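PDB 3AG7: J domain-containing protein required for chloroplast accumulation response 1 from Arabidopsis thaliana, which acts through its auxilin-like J domain as a co-chaperone and is required for chloroplast photorelocation, modulating the distribution of chloroplast actin filaments. Local coordinates for residues E6-I11 with S79-Y84; R27-T32 with E91-A96; Q34-S39 with K83-K88; L66-D71 with E87-L92. One frame throughout, in Å; residues are numbered along the deposited sequence.

Interaction 1. Residues E6-I11 with S79-Y84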
loop_
_atom_site.group_PDB
_atom_site.type_symbol
_atom_site.label_atom_id
_atom_site.label_comp_id
_atom_site.label_asym_id
_atom_site.label_seq_id
_atom_site.Cartn_x
_atom_site.Cartn_y
_atom_site.Cartn_z
ATOM N N GLU A 6 -0.615 -8.124 20.396
ATOM C CA GLU A 6 0.777 -8.334 19.999
ATOM C C GLU A 6 0.888 -8.393 18.468
ATOM O O GLU A 6 1.804 -7.827 17.876
ATOM C CB GLU A 6 1.314 -9.604 20.640
ATOM C CG GLU A 6 2.809 -9.769 20.545
ATOM C CD GLU A 6 3.339 -10.876 21.447
ATOM O OE1 GLU A 6 2.616 -11.291 22.387
ATOM O OE2 GLU A 6 4.491 -11.314 21.213
ATOM N N GLU A 7 -0.095 -9.010 17.836
ATOM C CA GLU A 7 -0.122 -9.114 16.371
ATOM C C GLU A 7 -0.308 -7.770 15.710
ATOM O O GLU A 7 0.397 -7.409 14.764
ATOM C CB GLU A 7 -1.225 -10.082 15.974
ATOM C CG GLU A 7 -1.001 -11.484 16.638
ATOM C CD GLU A 7 -1.869 -11.752 17.910
ATOM O OE1 GLU A 7 -1.482 -11.423 19.068
ATOM O OE2 GLU A 7 -2.912 -12.423 17.755
ATOM N N ILE A 8 -1.210 -6.982 16.271
ATOM C CA ILE A 8 -1.439 -5.652 15.748
ATOM C C ILE A 8 -0.180 -4.792 15.933
ATOM O O ILE A 8 0.217 -4.060 15.015
ATOM C CB ILE A 8 -2.663 -4.998 16.396
ATOM C CG1 ILE A 8 -3.974 -5.684 15.944
ATOM C CG2 ILE A 8 -2.700 -3.524 16.092
ATOM C CD1 ILE A 8 -4.307 -5.501 14.407
ATOM N N LYS A 9 0.458 -4.853 17.110
ATOM C CA LYS A 9 1.662 -4.009 17.303
ATOM C C LYS A 9 2.811 -4.408 16.383
ATOM O O LYS A 9 3.582 -3.536 15.884
ATOM C CB LYS A 9 2.109 -4.017 18.763
ATOM C CG LYS A 9 1.393 -2.994 19.673
ATOM C CD LYS A 9 -0.135 -2.898 19.515
ATOM C CE LYS A 9 -0.640 -1.518 20.032
ATOM N NZ LYS A 9 -2.106 -1.546 20.343
ATOM N N ASN A 10 2.901 -5.706 16.112
ATOM C CA ASN A 10 3.874 -6.248 15.128
ATOM C C ASN A 10 3.628 -5.815 13.685
ATOM O O ASN A 10 4.562 -5.495 12.959
ATOM C CB ASN A 10 3.935 -7.776 15.191
ATOM C CG ASN A 10 4.660 -8.284 16.424
ATOM O OD1 ASN A 10 5.464 -7.575 17.030
ATOM N ND2 ASN A 10 4.413 -9.523 16.775
ATOM N N ILE A 11 2.360 -5.746 13.309
ATOM C CA ILE A 11 1.945 -5.177 12.034
ATOM C C ILE A 11 2.293 -3.706 11.991
ATOM O O ILE A 11 2.849 -3.235 11.015
ATOM C CB ILE A 11 0.424 -5.398 11.799
ATOM C CG1 ILE A 11 0.151 -6.906 11.578
ATOM C CG2 ILE A 11 -0.094 -4.499 10.621
ATOM C CD1 ILE A 11 -1.405 -7.269 11.587
ATOM N N SER A 79 -9.178 -11.079 6.076
ATOM C CA SER A 79 -9.215 -11.239 7.536
ATOM C C SER A 79 -9.179 -9.856 8.225
ATOM O O SER A 79 -8.893 -8.845 7.572
ATOM C CB SER A 79 -8.031 -12.101 7.991
ATOM O OG SER A 79 -6.815 -11.329 8.015
ATOM N N ALA A 80 -9.578 -9.812 9.497
ATOM C CA ALA A 80 -9.548 -8.559 10.303
ATOM C C ALA A 80 -8.138 -7.936 10.299
ATOM O O ALA A 80 -7.980 -6.714 10.175
ATOM C CB ALA A 80 -9.961 -8.863 11.729
ATOM N N ASN A 81 -7.112 -8.764 10.428
ATOM C CA ASN A 81 -5.734 -8.246 10.470
ATOM C C ASN A 81 -5.266 -7.825 9.109
ATOM O O ASN A 81 -4.519 -6.842 8.990
ATOM C CB ASN A 81 -4.776 -9.290 11.082
ATOM C CG ASN A 81 -5.018 -9.475 12.582
ATOM O OD1 ASN A 81 -5.772 -8.706 13.182
ATOM N ND2 ASN A 81 -4.380 -10.491 13.182
ATOM N N GLN A 82 -5.727 -8.528 8.063
ATOM C CA GLN A 82 -5.415 -8.069 6.710
ATOM C C GLN A 82 -6.014 -6.673 6.486
ATOM O O GLN A 82 -5.356 -5.780 5.941
ATOM C CB GLN A 82 -5.893 -9.067 5.631
ATOM C CG GLN A 82 -4.952 -10.299 5.537
ATOM C CD GLN A 82 -5.457 -11.313 4.542
ATOM O OE1 GLN A 82 -6.651 -11.391 4.313
ATOM N NE2 GLN A 82 -4.555 -12.109 3.951
ATOM N N LYS A 83 -7.249 -6.490 6.920
ATOM C CA LYS A 83 -7.926 -5.218 6.768
ATOM C C LYS A 83 -7.222 -4.123 7.547
ATOM O O LYS A 83 -7.076 -2.997 7.069
ATOM C CB LYS A 83 -9.393 -5.331 7.182
ATOM C CG LYS A 83 -10.171 -6.066 6.078
ATOM C CD LYS A 83 -11.638 -6.191 6.374
ATOM C CE LYS A 83 -11.923 -7.302 7.348
ATOM N NZ LYS A 83 -13.393 -7.519 7.340
ATOM N N TYR A 84 -6.853 -4.421 8.771
ATOM C CA TYR A 84 -6.038 -3.493 9.551
ATOM C C TYR A 84 -4.732 -3.083 8.846
ATOM O O TYR A 84 -4.453 -1.880 8.693
ATOM C CB TYR A 84 -5.744 -4.083 10.941
ATOM C CG TYR A 84 -4.952 -3.153 11.822
ATOM C CD1 TYR A 84 -5.599 -2.218 12.647
ATOM C CD2 TYR A 84 -3.574 -3.088 11.727
ATOM C CE1 TYR A 84 -4.852 -1.355 13.462
ATOM C CE2 TYR A 84 -2.834 -2.260 12.539
ATOM C CZ TYR A 84 -3.468 -1.370 13.381
ATOM O OH TYR A 84 -2.713 -0.488 14.137
#
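Ile-8 lies over Tyr-84, the two side chains crossing at a slant, and its two methyls do different jobs. CD1 hangs over one face of the phenol ring, 3.7 Å from the Tyr-84 centroid and 18° off the ring normal, a clear CH-pi contact. CG2 sits farther out, 3.5 Å from Tyr-84 CZ and close to the hydroxyl. The second torsion of Ile-8 (chi2 -66°) folds CD1 out of an extended path so that both methyls lie along the length of the ring. Tyr-84 itself swings its ring toward helix 5-19 because CG is anti to the backbone N. Its edge is met in plane by Ile-11 CG2, 3.9 Å from Tyr-84 CD2. Ile-11 turns its other end toward Asn-81, crossing that side chain at about a right angle with CD1 4.0 Å from Asn-81 CB. The Asn-81 amide also brushes Ile-8, with OD1 3.7 Å from Ile-8 CD1, but its polar bonds go to Leu-3 N and Gly-1 O, in residues that probably belong to the expression tag. At the start of the second helix, Ser-79 and Gln-82 form a capping box, with Gln-82 N 3.0 Å from Ser-79 OG. The Tyr-84 hydroxyl is hydrogen-bonded to Asp-12, one turn beyond Ile-8. Helix 5-19 thus runs roughly alongside the beginning of helix 80-100, their local axes 10.8 Å apart and inclined at 29°.

Interaction 2. Residues R27-T32 with E91-A96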
loop_
_atom_site.group_PDB
_atom_site.type_symbol
_atom_site.label_atom_id
_atom_site.label_comp_id
_atom_site.label_asym_id
_atom_site.label_seq_id
_atom_site.Cartn_x
_atom_site.Cartn_y
_atom_site.Cartn_z
ATOM N N ARG A 27 5.821 6.766 -5.824
ATOM C CA ARG A 27 6.626 5.746 -6.495
ATOM C C ARG A 27 7.417 4.902 -5.498
ATOM O O ARG A 27 7.622 3.692 -5.698
ATOM C CB ARG A 27 7.580 6.414 -7.471
ATOM C CG ARG A 27 6.875 7.031 -8.643
ATOM C CD ARG A 27 7.907 7.762 -9.491
ATOM N NE ARG A 27 7.314 8.402 -10.670
ATOM C CZ ARG A 27 6.906 9.666 -10.707
ATOM N NH1 ARG A 27 6.899 10.408 -9.600
ATOM N NH2 ARG A 27 6.433 10.186 -11.841
ATOM N N SER A 28 7.910 5.532 -4.434
ATOM C CA SER A 28 8.653 4.765 -3.400
ATOM C C SER A 28 7.781 3.670 -2.767
ATOM O O SER A 28 8.257 2.543 -2.521
ATOM C CB SER A 28 9.162 5.692 -2.291
ATOM O OG SER A 28 10.178 6.586 -2.760
ATOM N N LEU A 29 6.525 4.013 -2.505
ATOM C CA LEU A 29 5.555 3.043 -1.941
ATOM C C LEU A 29 5.139 2.020 -2.991
ATOM O O LEU A 29 5.241 0.824 -2.747
ATOM C CB LEU A 29 4.316 3.752 -1.415
ATOM C CG LEU A 29 4.571 4.789 -0.308
ATOM C CD1 LEU A 29 3.274 5.559 -0.031
ATOM C CD2 LEU A 29 5.161 4.145 0.999
ATOM N N LEU A 30 4.716 2.479 -4.165
ATOM C CA LEU A 30 4.240 1.547 -5.221
ATOM C C LEU A 30 5.314 0.520 -5.675
ATOM O O LEU A 30 5.000 -0.659 -5.878
ATOM C CB LEU A 30 3.706 2.292 -6.454
ATOM C CG LEU A 30 2.428 3.123 -6.281
ATOM C CD1 LEU A 30 2.186 4.009 -7.556
ATOM C CD2 LEU A 30 1.238 2.197 -5.964
ATOM N N SER A 31 6.546 0.983 -5.831
ATOM C CA SER A 31 7.662 0.169 -6.303
ATOM C C SER A 31 8.135 -0.861 -5.245
ATOM O O SER A 31 8.993 -1.716 -5.541
ATOM C CB SER A 31 8.849 1.048 -6.755
ATOM O OG SER A 31 9.421 1.698 -5.645
ATOM N N THR A 32 7.614 -0.759 -4.031
ATOM C CA THR A 32 8.021 -1.653 -2.933
ATOM C C THR A 32 6.848 -2.347 -2.200
ATOM O O THR A 32 7.062 -3.005 -1.179
ATOM C CB THR A 32 8.873 -0.930 -1.855
ATOM O OG1 THR A 32 8.111 0.130 -1.227
ATOM C CG2 THR A 32 10.183 -0.412 -2.455
ATOM N N GLU A 91 -3.777 4.377 3.869
ATOM C CA GLU A 91 -3.546 5.770 4.352
ATOM C C GLU A 91 -2.278 6.386 3.763
ATOM O O GLU A 91 -2.304 7.539 3.293
ATOM C CB GLU A 91 -3.464 5.829 5.876
ATOM C CG GLU A 91 -4.769 5.557 6.563
ATOM C CD GLU A 91 -4.636 5.638 8.090
ATOM O OE1 GLU A 91 -3.487 5.693 8.624
ATOM O OE2 GLU A 91 -5.694 5.667 8.752
ATOM N N LEU A 92 -1.176 5.621 3.758
ATOM C CA LEU A 92 0.105 6.104 3.213
ATOM C C LEU A 92 -0.016 6.356 1.738
ATOM O O LEU A 92 0.421 7.396 1.256
ATOM C CB LEU A 92 1.234 5.119 3.489
ATOM C CG LEU A 92 1.629 4.979 4.963
ATOM C CD1 LEU A 92 2.335 3.654 5.204
ATOM C CD2 LEU A 92 2.492 6.155 5.426
ATOM N N LEU A 93 -0.666 5.429 1.035
ATOM C CA LEU A 93 -0.830 5.543 -0.420
ATOM C C LEU A 93 -1.642 6.793 -0.762
ATOM O O LEU A 93 -1.260 7.568 -1.660
ATOM C CB LEU A 93 -1.479 4.278 -0.997
ATOM C CG LEU A 93 -0.518 3.095 -1.096
ATOM C CD1 LEU A 93 -1.236 1.890 -1.700
ATOM C CD2 LEU A 93 0.713 3.394 -1.961
ATOM N N GLN A 94 -2.742 7.022 -0.038
ATOM C CA GLN A 94 -3.588 8.178 -0.361
ATOM C C GLN A 94 -2.849 9.495 -0.175
ATOM O O GLN A 94 -3.054 10.440 -0.936
ATOM C CB GLN A 94 -4.855 8.173 0.493
ATOM C CG GLN A 94 -5.825 7.117 0.121
ATOM C CD GLN A 94 -7.248 7.637 0.164
ATOM O OE1 GLN A 94 -7.896 7.627 1.213
ATOM N NE2 GLN A 94 -7.739 8.116 -0.990
ATOM N N GLU A 95 -2.067 9.579 0.895
ATOM C CA GLU A 95 -1.327 10.804 1.243
ATOM C C GLU A 95 -0.318 11.021 0.127
ATOM O O GLU A 95 -0.094 12.156 -0.302
ATOM C CB GLU A 95 -0.620 10.588 2.605
ATOM C CG GLU A 95 0.404 11.694 3.067
ATOM C CD GLU A 95 1.549 11.279 4.109
ATOM O OE1 GLU A 95 1.774 10.079 4.557
ATOM O OE2 GLU A 95 2.283 12.245 4.470
ATOM N N ALA A 96 0.291 9.919 -0.356
ATOM C CA ALA A 96 1.305 10.062 -1.402
ATOM C C ALA A 96 0.716 10.400 -2.762
ATOM O O ALA A 96 1.314 11.168 -3.523
ATOM C CB ALA A 96 2.185 8.783 -1.478
#
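Arg-27 O is gripped twice by Ser-31: the hydroxyl OG donates to it at 2.7 Å and the backbone N at 2.9 Å, arriving from opposite faces of the carbonyl plane. Ser-28 O, one residue on, receives the Thr-32 hydroxyl, with OG1 at 2.7 Å and in the carbonyl plane. That same Thr-32 hydroxyl is also bonded to Lys-22 NZ. These bonds tie the hydroxyls back onto the preceding turn, on the side facing away from helix 80-100, while the side chains that meet helix 80-100 are apolar. There Leu-29 carries the contact. With CG beside its backbone N (chi1 -59°), it reaches across and sets CD1 between two turns of the other helix: Ala-96 CB is 3.7 Å from Leu-29 CD1, and Leu-92 O lies at a similar distance from that methyl. Lower on the same side chain, Leu-29 CB is 3.7 Å from Leu-93 CD2. This Leu-93 methyl packs against the base of Leu-29 and also approaches Leu-30, whose CD2 stands 4.2 Å from Leu-93 CD2. Trp-18 packs on Leu-29 from another direction, and Ala-64 touches both Leu-30 and Leu-93, so helices 5-19 and 54-68 help to enclose the leucines. The arrangement is consistent with the helical core of an auxilin-type J domain, where the short helix before the long loop packs on the long helix after the His-Pro-Asp motif.

Interaction 3. Residues Q34-S39 with K83-K88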
loop_
_atom_site.group_PDB
_atom_site.type_symbol
_atom_site.label_atom_id
_atom_site.label_comp_id
_atom_site.label_asym_id
_atom_site.label_seq_id
_atom_site.Cartn_x
_atom_site.Cartn_y
_atom_site.Cartn_z
ATOM N N GLN A 34 5.515 -5.116 -2.696
ATOM C CA GLN A 34 5.703 -6.573 -2.617
ATOM C C GLN A 34 6.417 -6.941 -1.324
ATOM O O GLN A 34 6.423 -8.105 -0.913
ATOM C CB GLN A 34 6.462 -7.091 -3.855
ATOM C CG GLN A 34 7.867 -6.556 -4.005
ATOM C CD GLN A 34 7.949 -5.330 -4.914
ATOM O OE1 GLN A 34 7.176 -4.376 -4.782
ATOM N NE2 GLN A 34 8.912 -5.354 -5.852
ATOM N N TYR A 35 6.963 -5.923 -0.667
ATOM C CA TYR A 35 7.715 -6.124 0.573
ATOM C C TYR A 35 6.842 -5.889 1.804
ATOM O O TYR A 35 7.293 -6.082 2.919
ATOM C CB TYR A 35 8.951 -5.235 0.610
ATOM C CG TYR A 35 9.964 -5.626 -0.445
ATOM C CD1 TYR A 35 10.695 -6.802 -0.319
ATOM C CD2 TYR A 35 10.140 -4.849 -1.576
ATOM C CE1 TYR A 35 11.597 -7.183 -1.287
ATOM C CE2 TYR A 35 11.032 -5.224 -2.554
ATOM C CZ TYR A 35 11.757 -6.387 -2.407
ATOM O OH TYR A 35 12.666 -6.753 -3.381
ATOM N N ILE A 36 5.593 -5.481 1.613
ATOM C CA ILE A 36 4.690 -5.276 2.760
ATOM C C ILE A 36 3.401 -6.093 2.605
ATOM O O ILE A 36 2.835 -6.584 3.590
ATOM C CB ILE A 36 4.417 -3.753 3.034
ATOM C CG1 ILE A 36 3.693 -3.508 4.377
ATOM C CG2 ILE A 36 3.670 -3.094 1.921
ATOM C CD1 ILE A 36 4.523 -3.895 5.598
ATOM N N LEU A 37 2.955 -6.320 1.378
ATOM C CA LEU A 37 1.715 -7.074 1.233
ATOM C C LEU A 37 1.885 -8.582 1.451
ATOM O O LEU A 37 2.949 -9.151 1.193
ATOM C CB LEU A 37 1.106 -6.810 -0.139
ATOM C CG LEU A 37 0.740 -5.331 -0.364
ATOM C CD1 LEU A 37 0.128 -5.188 -1.692
ATOM C CD2 LEU A 37 -0.223 -4.849 0.735
ATOM N N TRP A 38 0.812 -9.233 1.893
ATOM C CA TRP A 38 0.812 -10.687 2.073
ATOM C C TRP A 38 0.790 -11.462 0.756
ATOM O O TRP A 38 0.474 -10.899 -0.298
ATOM C CB TRP A 38 -0.397 -11.092 2.911
ATOM C CG TRP A 38 -1.677 -10.615 2.353
ATOM C CD1 TRP A 38 -2.493 -11.264 1.447
ATOM C CD2 TRP A 38 -2.286 -9.355 2.605
ATOM N NE1 TRP A 38 -3.577 -10.470 1.148
ATOM C CE2 TRP A 38 -3.491 -9.315 1.877
ATOM C CE3 TRP A 38 -1.964 -8.279 3.438
ATOM C CZ2 TRP A 38 -4.344 -8.197 1.897
ATOM C CZ3 TRP A 38 -2.812 -7.182 3.470
ATOM C CH2 TRP A 38 -4.003 -7.161 2.730
ATOM N N SER A 39 1.043 -12.772 0.831
ATOM C CA SER A 39 0.960 -13.654 -0.347
ATOM C C SER A 39 -0.391 -13.642 -1.064
ATOM O O SER A 39 -1.434 -13.786 -0.433
ATOM C CB SER A 39 1.286 -15.105 0.055
ATOM O OG SER A 39 2.312 -15.597 -0.780
ATOM N N LYS A 83 -7.249 -6.490 6.920
ATOM C CA LYS A 83 -7.926 -5.218 6.768
ATOM C C LYS A 83 -7.222 -4.123 7.547
ATOM O O LYS A 83 -7.076 -2.997 7.069
ATOM C CB LYS A 83 -9.393 -5.331 7.182
ATOM C CG LYS A 83 -10.171 -6.066 6.078
ATOM C CD LYS A 83 -11.638 -6.191 6.374
ATOM C CE LYS A 83 -11.923 -7.302 7.348
ATOM N NZ LYS A 83 -13.393 -7.519 7.340
ATOM N N TYR A 84 -6.853 -4.421 8.771
ATOM C CA TYR A 84 -6.038 -3.493 9.551
ATOM C C TYR A 84 -4.732 -3.083 8.846
ATOM O O TYR A 84 -4.453 -1.880 8.693
ATOM C CB TYR A 84 -5.744 -4.083 10.941
ATOM C CG TYR A 84 -4.952 -3.153 11.822
ATOM C CD1 TYR A 84 -5.599 -2.218 12.647
ATOM C CD2 TYR A 84 -3.574 -3.088 11.727
ATOM C CE1 TYR A 84 -4.852 -1.355 13.462
ATOM C CE2 TYR A 84 -2.834 -2.260 12.539
ATOM C CZ TYR A 84 -3.468 -1.370 13.381
ATOM O OH TYR A 84 -2.713 -0.488 14.137
ATOM N N MET A 85 -3.958 -4.053 8.353
ATOM C CA MET A 85 -2.705 -3.760 7.683
ATOM C C MET A 85 -2.977 -2.894 6.465
ATOM O O MET A 85 -2.277 -1.896 6.224
ATOM C CB MET A 85 -2.046 -5.083 7.251
ATOM C CG MET A 85 -0.568 -5.084 7.332
ATOM S SD MET A 85 0.035 -6.682 6.787
ATOM C CE MET A 85 0.369 -6.229 5.091
ATOM N N ALA A 86 -4.000 -3.273 5.696
ATOM C CA ALA A 86 -4.344 -2.548 4.471
ATOM C C ALA A 86 -4.733 -1.103 4.782
ATOM O O ALA A 86 -4.416 -0.210 4.037
ATOM C CB ALA A 86 -5.482 -3.235 3.750
ATOM N N GLU A 87 -5.484 -0.897 5.856
ATOM C CA GLU A 87 -5.927 0.448 6.196
ATOM C C GLU A 87 -4.701 1.342 6.439
ATOM O O GLU A 87 -4.644 2.503 5.969
ATOM C CB GLU A 87 -6.813 0.401 7.444
ATOM C CG GLU A 87 -7.224 1.755 8.003
ATOM C CD GLU A 87 -8.010 1.627 9.320
ATOM O OE1 GLU A 87 -7.478 2.050 10.364
ATOM O OE2 GLU A 87 -9.110 1.033 9.339
ATOM N N LYS A 88 -3.687 0.791 7.104
ATOM C CA LYS A 88 -2.479 1.596 7.337
ATOM C C LYS A 88 -1.744 1.875 6.046
ATOM O O LYS A 88 -1.286 2.976 5.835
ATOM C CB LYS A 88 -1.554 0.936 8.322
ATOM C CG LYS A 88 -2.178 0.739 9.680
ATOM C CD LYS A 88 -2.657 2.036 10.267
ATOM C CE LYS A 88 -3.459 1.743 11.538
ATOM N NZ LYS A 88 -4.056 2.987 12.085
#
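Met-85 drives its methyl end into the loop at Ile-36 to Trp-38, and here the packing is tightest. CE is modelled only 2.9 Å from Ile-36 O, closer than a methyl normally sits to a carbonyl, so the exact placement of that methyl is somewhat doubtful. The same CE lies near the plane of the indole, 3.5 Å from Trp-38 CE3, and the sulfur follows it: SD is 5.4 Å from the centroid of the Trp-38 six-membered ring, at its edge, an edge-on Met-aromatic contact. Trp-38 gets there because its CG falls between the backbone N and the carbonyl carbon (chi1 55°), the crowded position, which brings the indole alongside Met-85 with the two side chains running in opposite senses. The loop belongs to the long connection between helix 26-30 and helix 54-68, and an extended loop of this kind is a feature of auxilin-type J domains. Ile-11 of helix 5-19 packs on Met-85, and Leu-73 of helix 70-75 touches both Trp-38 and Ala-86. Toward Ala-86 the fit slackens, its CB being 4.3 Å from Trp-38 CH2 and near the plane of the ring. Farther round helix 80-100, away from the loop, the side chains become charged. Exposed Glu-87 faces Lys-88 there in a long salt bridge, with NZ of Lys-88 3.9 Å from OE1 of Glu-87.

Interaction 4. Residues L66-D71 with E87-L92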
loop_
_atom_site.group_PDB
_atom_site.type_symbol
_atom_site.label_atom_id
_atom_site.label_comp_id
_atom_site.label_asym_id
_atom_site.label_seq_id
_atom_site.Cartn_x
_atom_site.Cartn_y
_atom_site.Cartn_z
ATOM N N LEU A 66 -7.268 -1.188 -6.060
ATOM C CA LEU A 66 -8.174 -2.300 -6.291
ATOM C C LEU A 66 -7.857 -3.456 -5.380
ATOM O O LEU A 66 -8.712 -4.352 -5.196
ATOM C CB LEU A 66 -8.151 -2.733 -7.759
ATOM C CG LEU A 66 -8.751 -1.696 -8.707
ATOM C CD1 LEU A 66 -8.675 -2.233 -10.124
ATOM C CD2 LEU A 66 -10.201 -1.316 -8.346
ATOM N N ILE A 67 -6.635 -3.469 -4.844
ATOM C CA ILE A 67 -6.224 -4.433 -3.821
ATOM C C ILE A 67 -6.504 -3.941 -2.401
ATOM O O ILE A 67 -6.966 -4.713 -1.540
ATOM C CB ILE A 67 -4.728 -4.807 -3.955
ATOM C CG1 ILE A 67 -4.521 -5.476 -5.305
ATOM C CG2 ILE A 67 -4.243 -5.680 -2.757
ATOM C CD1 ILE A 67 -3.058 -5.787 -5.678
ATOM N N LEU A 68 -6.180 -2.685 -2.143
ATOM C CA LEU A 68 -6.093 -2.188 -0.763
ATOM C C LEU A 68 -7.340 -1.415 -0.284
ATOM O O LEU A 68 -7.514 -1.134 0.921
ATOM C CB LEU A 68 -4.846 -1.304 -0.621
ATOM C CG LEU A 68 -3.524 -2.048 -0.573
ATOM C CD1 LEU A 68 -2.408 -1.002 -0.615
ATOM C CD2 LEU A 68 -3.389 -2.936 0.678
ATOM N N HIS A 69 -8.213 -1.053 -1.218
ATOM C CA HIS A 69 -9.398 -0.289 -0.866
ATOM C C HIS A 69 -10.241 -1.121 0.104
ATOM O O HIS A 69 -10.516 -2.291 -0.165
ATOM C CB HIS A 69 -10.199 0.068 -2.139
ATOM C CG HIS A 69 -11.368 0.969 -1.872
ATOM N ND1 HIS A 69 -11.449 2.274 -2.323
ATOM C CD2 HIS A 69 -12.523 0.727 -1.214
ATOM C CE1 HIS A 69 -12.602 2.794 -1.932
ATOM N NE2 HIS A 69 -13.275 1.867 -1.280
ATOM N N PRO A 70 -10.676 -0.518 1.240
ATOM C CA PRO A 70 -11.336 -1.305 2.278
ATOM C C PRO A 70 -12.559 -2.018 1.736
ATOM O O PRO A 70 -12.894 -3.110 2.199
ATOM C CB PRO A 70 -11.723 -0.240 3.355
ATOM C CG PRO A 70 -11.639 1.021 2.675
ATOM C CD PRO A 70 -10.696 0.919 1.549
ATOM N N ASP A 71 -13.239 -1.405 0.782
ATOM C CA ASP A 71 -14.421 -2.017 0.182
ATOM C C ASP A 71 -14.055 -3.258 -0.620
ATOM O O ASP A 71 -14.785 -4.248 -0.604
ATOM C CB ASP A 71 -15.167 -1.014 -0.725
ATOM C CG ASP A 71 -16.519 -1.543 -1.201
ATOM O OD1 ASP A 71 -17.313 -1.952 -0.337
ATOM O OD2 ASP A 71 -16.807 -1.539 -2.425
ATOM N N GLU A 87 -5.484 -0.897 5.856
ATOM C CA GLU A 87 -5.927 0.448 6.196
ATOM C C GLU A 87 -4.701 1.342 6.439
ATOM O O GLU A 87 -4.644 2.503 5.969
ATOM C CB GLU A 87 -6.813 0.401 7.444
ATOM C CG GLU A 87 -7.224 1.755 8.003
ATOM C CD GLU A 87 -8.010 1.627 9.320
ATOM O OE1 GLU A 87 -7.478 2.050 10.364
ATOM O OE2 GLU A 87 -9.110 1.033 9.339
ATOM N N LYS A 88 -3.687 0.791 7.104
ATOM C CA LYS A 88 -2.479 1.596 7.337
ATOM C C LYS A 88 -1.744 1.875 6.046
ATOM O O LYS A 88 -1.286 2.976 5.835
ATOM C CB LYS A 88 -1.554 0.936 8.322
ATOM C CG LYS A 88 -2.178 0.739 9.680
ATOM C CD LYS A 88 -2.657 2.036 10.267
ATOM C CE LYS A 88 -3.459 1.743 11.538
ATOM N NZ LYS A 88 -4.056 2.987 12.085
ATOM N N VAL A 89 -1.608 0.860 5.183
ATOM C CA VAL A 89 -0.890 1.060 3.931
ATOM C C VAL A 89 -1.659 2.007 2.998
ATOM O O VAL A 89 -1.087 2.907 2.339
ATOM C CB VAL A 89 -0.603 -0.289 3.249
ATOM C CG1 VAL A 89 0.011 -0.064 1.885
ATOM C CG2 VAL A 89 0.339 -1.132 4.151
ATOM N N PHE A 90 -2.972 1.850 3.002
ATOM C CA PHE A 90 -3.844 2.648 2.152
ATOM C C PHE A 90 -3.779 4.108 2.563
ATOM O O PHE A 90 -3.781 4.972 1.711
ATOM C CB PHE A 90 -5.286 2.127 2.278
ATOM C CG PHE A 90 -6.225 2.731 1.295
ATOM C CD1 PHE A 90 -6.065 2.500 -0.069
ATOM C CD2 PHE A 90 -7.239 3.555 1.710
ATOM C CE1 PHE A 90 -6.935 3.044 -0.972
ATOM C CE2 PHE A 90 -8.112 4.137 0.767
ATOM C CZ PHE A 90 -7.943 3.893 -0.541
ATOM N N GLU A 91 -3.777 4.377 3.869
ATOM C CA GLU A 91 -3.546 5.770 4.352
ATOM C C GLU A 91 -2.278 6.386 3.763
ATOM O O GLU A 91 -2.304 7.539 3.293
ATOM C CB GLU A 91 -3.464 5.829 5.876
ATOM C CG GLU A 91 -4.769 5.557 6.563
ATOM C CD GLU A 91 -4.636 5.638 8.090
ATOM O OE1 GLU A 91 -3.487 5.693 8.624
ATOM O OE2 GLU A 91 -5.694 5.667 8.752
ATOM N N LEU A 92 -1.176 5.621 3.758
ATOM C CA LEU A 92 0.105 6.104 3.213
ATOM C C LEU A 92 -0.016 6.356 1.738
ATOM O O LEU A 92 0.421 7.396 1.256
ATOM C CB LEU A 92 1.234 5.119 3.489
ATOM C CG LEU A 92 1.629 4.979 4.963
ATOM C CD1 LEU A 92 2.335 3.654 5.204
ATOM C CD2 LEU A 92 2.492 6.155 5.426
#
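Phe-90 lays one face of its ring over the backbone where helix 54-68 gives way to helix 70-75. His-69 CA, 4.1 Å from Phe-90 CE1, and Pro-70 CD, 4.2 Å from Phe-90 CE2, both sit above that face, displaced toward the rim. The ring reaches this bend because its CG is anti to the backbone N (chi1 -171°). Leu-68 approaches the same ring obliquely with its CB 4.0 Å from Phe-90 CD1. Its far end goes deeper, where CD1 meets Val-89 CG1 at 3.6 Å, and Ala-86 and Leu-93 of the long helix also close around the leucine. His-69 CB points away from helix 80-100, yet its imidazole still borders Phe-90 obliquely, planes at 64° and centroids 5.8 Å apart. His-69, which leaves helical geometry after helix 54-68, also stands at the N-cap position of helix 70-75. His-69, Pro-70 and Asp-71 spell the His-Pro-Asp signature of J domains, the motif through which the family stimulates the Hsp70 ATPase, here seated against helix 80-100.

All four contacts are strung along helix 80-100, which meets a different partner at each level. From its N-terminal end come interaction 1 with helix 5-19, interaction 3 with the loop 34-39, interaction 4 with the 66-71 bend, and interaction 2 with helix 26-30. The outermost, interactions 1 and 2, have centres 19 Å apart and do not touch. Interactions 3 and 4, at 8 Å, pack directly through Leu-37, Ala-86 and Leu-68, and Leu-68 in turn meets Leu-93 of interaction 2. Along the chain, interaction 3 nests inside the loop closed by interaction 2. One helix therefore ties helix 5-19, helix 26-30, the long loop and the His-Pro-Asp bend into a single J-domain unit.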